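Local coordinates for protein phosphoserine phosphatase RsbX (Bacillus subtilis, PDB 3W40) that dephosphorylates the phosphoserine of RsbS as a PPM-type phosphatase and negatively regulates sigma-B activity, at residues C25-F30 with V42-G47. Sequence-based numbering, arbitrary orientation.
With MG (magnesium ion), chain C.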
ATOM      1  N   CYS A  25      -5.300  -1.423 -15.905  1.00 11.12           N
ATOM      2  CA  CYS A  25      -5.388  -1.574 -14.446  1.00  9.71           C
ATOM      3  C   CYS A  25      -5.866  -0.286 -13.831  1.00  8.60           C
ATOM      4  O   CYS A  25      -5.383   0.800 -14.163  1.00 10.67           O
ATOM      5  CB  CYS A  25      -3.991  -1.878 -13.912  1.00 11.15           C
ATOM      6  SG  CYS A  25      -4.075  -2.518 -12.218  1.00 12.70           S
ATOM      7  N   GLY A  26      -6.790  -0.394 -12.873  1.00  8.00           N
ATOM      8  CA  GLY A  26      -7.265   0.766 -12.138  1.00  8.36           C
ATOM      9  C   GLY A  26      -6.456   1.022 -10.850  1.00  6.85           C
ATOM     10  O   GLY A  26      -6.631   2.064 -10.248  1.00  8.32           O
ATOM     11  N   ASP A  27      -5.567   0.086 -10.448  1.00  6.76           N
ATOM     12  CA  ASP A  27      -4.758   0.217  -9.238  1.00  7.07           C
ATOM     13  C   ASP A  27      -3.398   0.781  -9.679  1.00  7.32           C
ATOM     14  O   ASP A  27      -2.965   0.565 -10.797  1.00  9.54           O
ATOM     15  CB  ASP A  27      -4.426  -1.194  -8.720  1.00  7.05           C
ATOM     16  CG  ASP A  27      -5.556  -1.910  -7.945  1.00  7.71           C
ATOM     17  OD1 ASP A  27      -6.661  -1.399  -7.819  1.00  7.06           O
ATOM     18  OD2 ASP A  27      -5.257  -3.070  -7.495  1.00  8.95           O
ATOM     19  N   SER A  28      -2.750   1.503  -8.796  1.00  6.90           N
ATOM     20  CA  SER A  28      -1.381   1.921  -9.008  0.50  6.56           C
ATOM     21  C   SER A  28      -0.586   1.732  -7.715  1.00  6.75           C
ATOM     22  O   SER A  28      -1.147   1.534  -6.623  1.00  9.02           O
ATOM     23  CB  SER A  28      -1.260   3.394  -9.486  0.50  7.03           C
ATOM     24  OG  SER A  28      -1.970   3.704 -10.679  0.50  8.77           O
ATOM     25  N   PHE A  29       0.728   1.775  -7.831  1.00  6.57           N
ATOM     26  CA  PHE A  29       1.603   1.707  -6.633  1.00  8.08           C
ATOM     27  C   PHE A  29       2.846   2.528  -6.915  1.00  8.10           C
ATOM     28  O   PHE A  29       3.197   2.774  -8.073  1.00  7.79           O
ATOM     29  CB  PHE A  29       1.954   0.248  -6.327  1.00  8.29           C
ATOM     30  CG  PHE A  29       2.792  -0.373  -7.424  1.00 11.15           C
ATOM     31  CD1 PHE A  29       4.172  -0.214  -7.427  1.00 15.40           C
ATOM     32  CD2 PHE A  29       2.202  -1.131  -8.442  1.00 14.96           C
ATOM     33  CE1 PHE A  29       4.937  -0.755  -8.468  1.00 18.59           C
ATOM     34  CE2 PHE A  29       2.952  -1.697  -9.469  1.00 18.26           C
ATOM     35  CZ  PHE A  29       4.312  -1.488  -9.489  1.00 19.41           C
ATOM     36  N   PHE A  30       3.483   2.934  -5.856  1.00  8.99           N
ATOM     37  CA  PHE A  30       4.828   3.464  -5.939  1.00  8.69           C
ATOM     38  C   PHE A  30       5.656   2.907  -4.767  1.00  9.14           C
ATOM     39  O   PHE A  30       5.171   2.816  -3.648  1.00 10.99           O
ATOM     40  CB  PHE A  30       4.832   5.018  -5.890  1.00  9.80           C
ATOM     41  CG  PHE A  30       6.196   5.591  -6.024  1.00  9.11           C
ATOM     42  CD1 PHE A  30       6.832   5.515  -7.247  1.00 10.35           C
ATOM     43  CD2 PHE A  30       6.914   6.027  -4.913  1.00 11.15           C
ATOM     44  CE1 PHE A  30       8.144   5.967  -7.393  1.00 13.76           C
ATOM     45  CE2 PHE A  30       8.216   6.477  -5.066  1.00 10.19           C
ATOM     46  CZ  PHE A  30       8.819   6.441  -6.270  1.00 12.70           C
ATOM     47  N   VAL A  42      -0.165   2.735  -2.311  1.00  5.53           N
ATOM     48  CA  VAL A  42      -1.046   1.885  -3.142  1.00  6.32           C
ATOM     49  C   VAL A  42      -2.337   2.638  -3.278  1.00  4.71           C
ATOM     50  O   VAL A  42      -2.833   3.185  -2.287  1.00  5.97           O
ATOM     51  CB  VAL A  42      -1.258   0.439  -2.520  1.00  6.29           C
ATOM     52  CG1 VAL A  42      -2.265  -0.342  -3.228  1.00  8.85           C
ATOM     53  CG2 VAL A  42       0.125  -0.319  -2.445  1.00  8.31           C
ATOM     54  N   ALA A  43      -2.910   2.643  -4.477  1.00  4.70           N
ATOM     55  CA  ALA A  43      -4.154   3.364  -4.711  1.00  6.58           C
ATOM     56  C   ALA A  43      -5.029   2.595  -5.656  1.00  6.65           C
ATOM     57  O   ALA A  43      -4.511   1.866  -6.493  1.00  7.67           O
ATOM     58  CB  ALA A  43      -3.894   4.766  -5.283  1.00  7.65           C
ATOM     59  N   ASP A  44      -6.334   2.756  -5.534  1.00  6.29           N
ATOM     60  CA  ASP A  44      -7.328   2.048  -6.355  1.00  6.27           C
ATOM     61  C   ASP A  44      -8.299   3.125  -6.874  1.00  5.78           C
ATOM     62  O   ASP A  44      -9.024   3.750  -6.070  1.00  6.12           O
ATOM     63  CB  ASP A  44      -8.020   0.957  -5.501  1.00  7.57           C
ATOM     64  CG  ASP A  44      -9.067   0.135  -6.293  1.00  8.02           C
ATOM     65  OD1 ASP A  44      -9.384   0.510  -7.461  1.00  8.74           O
ATOM     66  OD2 ASP A  44      -9.619  -0.868  -5.742  1.00  8.07           O
ATOM     67  N   GLY A  45      -8.242   3.404  -8.174  1.00  5.41           N
ATOM     68  CA  GLY A  45      -9.084   4.476  -8.726  1.00  6.48           C
ATOM     69  C   GLY A  45     -10.564   4.096  -8.767  1.00  5.91           C
ATOM     70  O   GLY A  45     -10.921   2.928  -8.965  1.00  7.45           O
ATOM     71  N   LEU A  46     -11.410   5.073  -8.549  1.00  7.24           N
ATOM     72  CA  LEU A  46     -12.844   4.888  -8.708  1.00  7.48           C
ATOM     73  C   LEU A  46     -13.169   4.859 -10.197  1.00  8.67           C
ATOM     74  O   LEU A  46     -12.323   5.212 -11.057  1.00 10.73           O
ATOM     75  CB  LEU A  46     -13.673   5.941  -7.969  1.00  7.46           C
ATOM     76  CG  LEU A  46     -13.958   5.599  -6.492  1.00  7.86           C
ATOM     77  CD1 LEU A  46     -12.697   5.597  -5.568  1.00  7.67           C
ATOM     78  CD2 LEU A  46     -15.015   6.564  -5.922  1.00 12.71           C
ATOM     79  N   GLY A  47     -14.413   4.524 -10.519  0.60  9.36           N
ATOM     80  CA  GLY A  47     -14.860   4.414 -11.900  0.60  8.89           C
ATOM     81  C   GLY A  47     -14.115   3.301 -12.604  0.60  8.93           C
ATOM     82  O   GLY A  47     -13.717   2.318 -12.003  0.60 10.25           O
TER
HETATM   83 MG    MG C 201     -10.405  -2.702  -6.451  1.00  7.08          MG
HETATM   84  O   HOH W   1      -8.442  -3.264  -6.777  1.00  7.19           O
HETATM   85  O   HOH W   2     -10.663  -2.073  -8.417  1.00 10.98           O
HETATM   86  O   HOH W   3     -12.413  -1.989  -6.226  1.00 10.99           O
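A chi1 of -179° swings the D44 carboxylate away from its backbone N, while that of D27 sits beside its own N (chi1 -79°), opposite the carbonyl carbon; the two groups thus meet on one face of the sheet. Their planes are turned 70° apart, and D27 OD1 lies 3.2 Å from D44 CG. The short carboxylate of D44 reaches the magnesium ion with one oxygen, OD2, at 2.1 Å. D27 stays in the second shell and uses both oxygens: metal-bound water 1 donates a hydrogen bond to OD1 (2.8 Å), and T192 and T155 hydrogen-bond to OD2. D156 and D189 also bind the metal. Strands 27-33 and 37-45 form a beta hairpin at the edge of a five-stranded sheet, in which D27 and D44 are a non-hydrogen-bonded pair. Next to it, S28 and A43 are joined by S28 N to A43 O (2.9 Å) and A43 N to S28 O (3.0 Å); G45 N donates to G26 O at 2.9 Å. On the other face, toward helix 49-65, S28 OG hydrogen-bonds with S56 OG and the small A43 packs against S56. Two acceptors only 3.3 Å apart, D27 OD1 and D44 OD1, would normally repel; the magnesium and its waters probably offset that cost, consistent with a PP2C-type metal centre.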